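Local coordinates for putative nucleolar GTP-binding protein 1 (Plasmodium falciparum, PDB 2QU8) that binds guanine nucleotide, here GDP, and is probably a GTPase of the NOG1 family, though its cellular role in the malaria parasite is not established, at residues 124-127 with 128-132; 169-172 with 173-177. One frame throughout, in Å; residues are numbered along the deposited sequence.

Interactions 1 and 2 lie at opposite ends of two neighbouring helices: residues 124-132 open helix 126-137 with a capping box, and residues 169-177 close helix 162-174 and lead toward strand 179-183. Their centres are 15 Å apart, and the two regions meet directly where Ile130 CG1 packs on Ile171 CD1 at 4.0 Å. Interaction 1 is close to the nucleotide, with the side chain of Gln129 about 9 Å from the bound GDP and close to the probable P-loop, where it touches Val40. Interaction 2 is mostly at the surface, and Ile171, the buried one among its touching residues, faces helix 126-137 and strand 179-183.

Interaction 1 (124-127 with 128-132)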
loop_
_atom_site.group_PDB
_atom_site.type_symbol
_atom_site.label_atom_id
_atom_site.label_comp_id
_atom_site.label_asym_id
_atom_site.label_seq_id
_atom_site.Cartn_x
_atom_site.Cartn_y
_atom_site.Cartn_z
ATOM N N LEU A 124 -13.754 12.095 2.067
ATOM C CA LEU A 124 -14.110 11.552 0.753
ATOM C C LEU A 124 -14.915 10.262 0.914
ATOM O O LEU A 124 -14.685 9.489 1.853
ATOM C CB LEU A 124 -12.860 11.304 -0.111
ATOM C CG LEU A 124 -11.959 12.477 -0.519
ATOM C CD1 LEU A 124 -10.673 11.967 -1.182
ATOM C CD2 LEU A 124 -12.671 13.473 -1.436
ATOM N N THR A 125 -15.867 10.039 0.010
ATOM C CA THR A 125 -16.700 8.838 0.091
ATOM C C THR A 125 -15.881 7.609 -0.283
ATOM O O THR A 125 -14.816 7.719 -0.882
ATOM C CB THR A 125 -17.937 8.897 -0.835
ATOM O OG1 THR A 125 -17.505 9.005 -2.192
ATOM C CG2 THR A 125 -18.847 10.070 -0.484
ATOM N N ILE A 126 -16.394 6.435 0.063
ATOM C CA ILE A 126 -15.757 5.201 -0.354
ATOM C C ILE A 126 -15.542 5.175 -1.876
ATOM O O ILE A 126 -14.472 4.795 -2.333
ATOM C CB ILE A 126 -16.543 3.968 0.147
ATOM C CG1 ILE A 126 -16.349 3.830 1.665
ATOM C CG2 ILE A 126 -16.097 2.706 -0.604
ATOM C CD1 ILE A 126 -17.423 3.029 2.397
ATOM N N LYS A 127 -16.535 5.628 -2.644
ATOM C CA LYS A 127 -16.447 5.640 -4.117
ATOM C C LYS A 127 -15.355 6.568 -4.632
ATOM O O LYS A 127 -14.651 6.233 -5.595
ATOM C CB LYS A 127 -17.798 6.018 -4.750
ATOM C CG LYS A 127 -17.778 6.105 -6.282
ATOM C CD LYS A 127 -19.152 6.459 -6.848
ATOM C CE LYS A 127 -19.152 6.444 -8.379
ATOM N NZ LYS A 127 -18.727 5.108 -8.935
ATOM N N GLU A 128 -15.221 7.736 -4.003
ATOM C CA GLU A 128 -14.162 8.681 -4.362
ATOM C C GLU A 128 -12.783 8.097 -4.019
ATOM O O GLU A 128 -11.811 8.321 -4.739
ATOM C CB GLU A 128 -14.370 10.030 -3.661
ATOM C CG GLU A 128 -15.563 10.823 -4.181
ATOM C CD GLU A 128 -15.852 12.078 -3.372
ATOM O OE1 GLU A 128 -15.890 11.995 -2.131
ATOM O OE2 GLU A 128 -16.049 13.154 -3.982
ATOM N N GLN A 129 -12.712 7.341 -2.925
ATOM C CA GLN A 129 -11.463 6.678 -2.531
ATOM C C GLN A 129 -11.120 5.511 -3.462
ATOM O O GLN A 129 -9.956 5.271 -3.758
ATOM C CB GLN A 129 -11.518 6.218 -1.077
ATOM C CG GLN A 129 -11.607 7.361 -0.072
ATOM C CD GLN A 129 -11.754 6.872 1.352
ATOM O OE1 GLN A 129 -10.806 6.344 1.939
ATOM N NE2 GLN A 129 -12.942 7.056 1.923
ATOM N N ILE A 130 -12.136 4.788 -3.923
ATOM C CA ILE A 130 -11.916 3.729 -4.911
ATOM C C ILE A 130 -11.490 4.330 -6.260
ATOM O O ILE A 130 -10.555 3.842 -6.898
ATOM C CB ILE A 130 -13.140 2.798 -5.039
ATOM C CG1 ILE A 130 -13.265 1.921 -3.783
ATOM C CG2 ILE A 130 -13.008 1.920 -6.269
ATOM C CD1 ILE A 130 -14.506 1.006 -3.745
ATOM N N ASN A 131 -12.165 5.395 -6.682
ATOM C CA ASN A 131 -11.726 6.164 -7.843
ATOM C C ASN A 131 -10.256 6.565 -7.763
ATOM O O ASN A 131 -9.530 6.465 -8.750
ATOM C CB ASN A 131 -12.600 7.401 -8.043
ATOM C CG ASN A 131 -13.973 7.070 -8.614
ATOM O OD1 ASN A 131 -14.373 5.900 -8.705
ATOM N ND2 ASN A 131 -14.713 8.110 -8.992
ATOM N N LEU A 132 -9.816 7.022 -6.591
ATOM C CA LEU A 132 -8.401 7.330 -6.377
ATOM C C LEU A 132 -7.528 6.092 -6.606
ATOM O O LEU A 132 -6.492 6.181 -7.269
ATOM C CB LEU A 132 -8.159 7.909 -4.972
ATOM C CG LEU A 132 -6.712 8.091 -4.490
ATOM C CD1 LEU A 132 -5.912 9.001 -5.406
ATOM C CD2 LEU A 132 -6.671 8.618 -3.055
#
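A capping box formed by Thr125 and Glu128 starts helix 126-137, which packs beside the central sheet of this P-loop-type GTPase domain. Thr125 is the N-cap: with OG1 set between the backbone N and the carbonyl carbon (chi1 61°), its hydroxyl oxygen reaches forward and accepts from Glu128 N at 3.2 Å. The return bond is shorter, Thr125 N donating to Glu128 OE1 at 2.9 Å and nearly straight at 168°, on the anti lone pair of the carboxylate. The negative group thus sits at the amino end of the helix, where the helix dipole would be expected to favour it. Leu124 flanks the box, its side chain crossing that of Glu128 at about a right angle, and its CD2 lies 3.6 Å from OE1.

On another side of the first turn, Gln129 ties the helix to the sheet. Its OE1 accepts from Asp117 N at the end of strand 110-117, while its NE2 turns back to the incoming chain and makes a weak bond to Leu124 O and a longer, weak one to Thr125 O. Thr125 O is also the acceptor for Gln129 N, the first of the regular helical bonds here. Ile126 and Ile130 pack one turn apart, both touching helix 162-174, and Ile130 also reaches Ile116. At this apolar step, CG2 of Ile126 meets CD1 of Ile130 at 3.9 Å.

Interaction 2 (169-172 with 173-177); sequences KQIL and DNVKN
Lys169 faces Asp173 one turn further along the helix, but the charges do not quite meet: NZ of Lys169 stays 4.4 Å from OD1 of Asp173, beyond a salt bridge, so any attraction is probably modest. Gln170 contributes mainly its carbonyl. Asn174 N donates to Gln170 O at 2.9 Å, and Asp173 N adds a weak bond to the same oxygen, bent to 132°. The Asn174 side chain folds back over this carbonyl, bringing ND2 within 4.0 Å of Gln170 CB, and that amide also makes a weak bond to Tyr134 OH of helix 126-137.

Ile171 is the buried one among the touching residues, packed on Phe133 and Tyr134 of helix 126-137 and on Ile179 of the sheet. Helix 162-174 ends three residues later, at Asn174, on the way to the edge strand 179-183 of the GTPase domain's central sheet. Val175 is the first residue to leave helical geometry, and its N makes just a weak bond to Ile171 O. Its side chain lies alongside that of Ile171, pointing the same way; CG2, anti to the carbonyl carbon of Val175, comes to 4.0 Å from Ile171 CG2.

Leu172 sends its side chain to Ile179 and Phe181 of the strand. As the chain turns away from the helix, one water bridges the carbonyls of Leu172 and Val175, donating to Leu172 O and to Val175 O at 2.7 Å each.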
loop_
_atom_site.group_PDB
_atom_site.type_symbol
_atom_site.label_atom_id
_atom_site.label_comp_id
_atom_site.label_asym_id
_atom_site.label_seq_id
_atom_site.Cartn_x
_atom_site.Cartn_y
_atom_site.Cartn_z
ATOM N N LYS A 169 -16.004 -5.211 -4.577
ATOM C CA LYS A 169 -15.952 -6.482 -5.310
ATOM C C LYS A 169 -15.446 -6.297 -6.741
ATOM O O LYS A 169 -14.663 -7.115 -7.233
ATOM C CB LYS A 169 -17.319 -7.173 -5.314
ATOM C CG LYS A 169 -17.335 -8.500 -6.069
ATOM C CD LYS A 169 -18.563 -9.333 -5.730
ATOM C CE LYS A 169 -18.965 -10.241 -6.887
ATOM N NZ LYS A 169 -17.815 -10.967 -7.511
ATOM N N GLN A 170 -15.880 -5.219 -7.396
ATOM C CA GLN A 170 -15.415 -4.896 -8.750
ATOM C C GLN A 170 -13.897 -4.716 -8.856
ATOM O O GLN A 170 -13.319 -4.928 -9.925
ATOM C CB GLN A 170 -16.121 -3.655 -9.294
ATOM C CG GLN A 170 -17.430 -3.944 -10.004
ATOM C CD GLN A 170 -17.779 -2.879 -11.028
ATOM O OE1 GLN A 170 -17.374 -1.718 -10.901
ATOM N NE2 GLN A 170 -18.532 -3.269 -12.055
ATOM N N ILE A 171 -13.260 -4.327 -7.753
ATOM C CA ILE A 171 -11.806 -4.167 -7.712
ATOM C C ILE A 171 -11.104 -5.479 -8.080
ATOM O O ILE A 171 -10.114 -5.478 -8.812
ATOM C CB ILE A 171 -11.321 -3.622 -6.336
ATOM C CG1 ILE A 171 -11.769 -2.163 -6.159
ATOM C CG2 ILE A 171 -9.803 -3.751 -6.188
ATOM C CD1 ILE A 171 -11.460 -1.559 -4.791
ATOM N N LEU A 172 -11.639 -6.595 -7.594
ATOM C CA LEU A 172 -11.085 -7.919 -7.893
ATOM C C LEU A 172 -11.129 -8.260 -9.390
ATOM O O LEU A 172 -10.279 -9.001 -9.887
ATOM C CB LEU A 172 -11.790 -8.997 -7.061
ATOM C CG LEU A 172 -11.833 -8.803 -5.536
ATOM C CD1 LEU A 172 -12.750 -9.831 -4.891
ATOM C CD2 LEU A 172 -10.441 -8.855 -4.903
ATOM N N ASP A 173 -12.108 -7.697 -10.100
ATOM C CA ASP A 173 -12.273 -7.920 -11.537
ATOM C C ASP A 173 -11.449 -6.943 -12.382
ATOM O O ASP A 173 -10.906 -7.313 -13.427
ATOM C CB ASP A 173 -13.755 -7.837 -11.922
ATOM C CG ASP A 173 -14.578 -8.982 -11.341
ATOM O OD1 ASP A 173 -15.474 -8.715 -10.515
ATOM O OD2 ASP A 173 -14.333 -10.150 -11.713
ATOM N N ASN A 174 -11.354 -5.701 -11.923
ATOM C CA ASN A 174 -10.634 -4.649 -12.643
ATOM C C ASN A 174 -9.114 -4.746 -12.526
ATOM O O ASN A 174 -8.383 -4.182 -13.345
ATOM C CB ASN A 174 -11.099 -3.269 -12.161
ATOM C CG ASN A 174 -12.429 -2.857 -12.762
ATOM O OD1 ASN A 174 -12.639 -2.971 -13.971
ATOM N ND2 ASN A 174 -13.331 -2.360 -11.922
ATOM N N VAL A 175 -8.646 -5.471 -11.515
ATOM C CA VAL A 175 -7.233 -5.465 -11.142
ATOM C C VAL A 175 -6.519 -6.760 -11.533
ATOM O O VAL A 175 -6.973 -7.857 -11.202
ATOM C CB VAL A 175 -7.070 -5.150 -9.624
ATOM C CG1 VAL A 175 -5.696 -5.507 -9.118
ATOM C CG2 VAL A 175 -7.361 -3.678 -9.355
ATOM N N LYS A 176 -5.402 -6.609 -12.246
ATOM C CA LYS A 176 -4.549 -7.736 -12.627
ATOM C C LYS A 176 -3.590 -8.115 -11.497
ATOM O O LYS A 176 -3.175 -9.274 -11.391
ATOM C CB LYS A 176 -3.777 -7.429 -13.917
ATOM C CG LYS A 176 -4.661 -6.915 -15.050
ATOM C CD LYS A 176 -4.167 -7.360 -16.415
ATOM C CE LYS A 176 -5.218 -7.079 -17.482
ATOM N NZ LYS A 176 -4.964 -7.860 -18.721
ATOM N N ASN A 177 -3.246 -7.131 -10.661
ATOM C CA ASN A 177 -2.423 -7.347 -9.470
ATOM C C ASN A 177 -3.063 -8.369 -8.531
ATOM O O ASN A 177 -4.287 -8.397 -8.393
ATOM C CB ASN A 177 -2.220 -6.034 -8.695
ATOM C CG ASN A 177 -1.944 -4.838 -9.597
ATOM O OD1 ASN A 177 -2.836 -4.341 -10.287
ATOM N ND2 ASN A 177 -0.711 -4.349 -9.565
HETATM O O HOH W 1 -7.765 -9.860 -9.528
#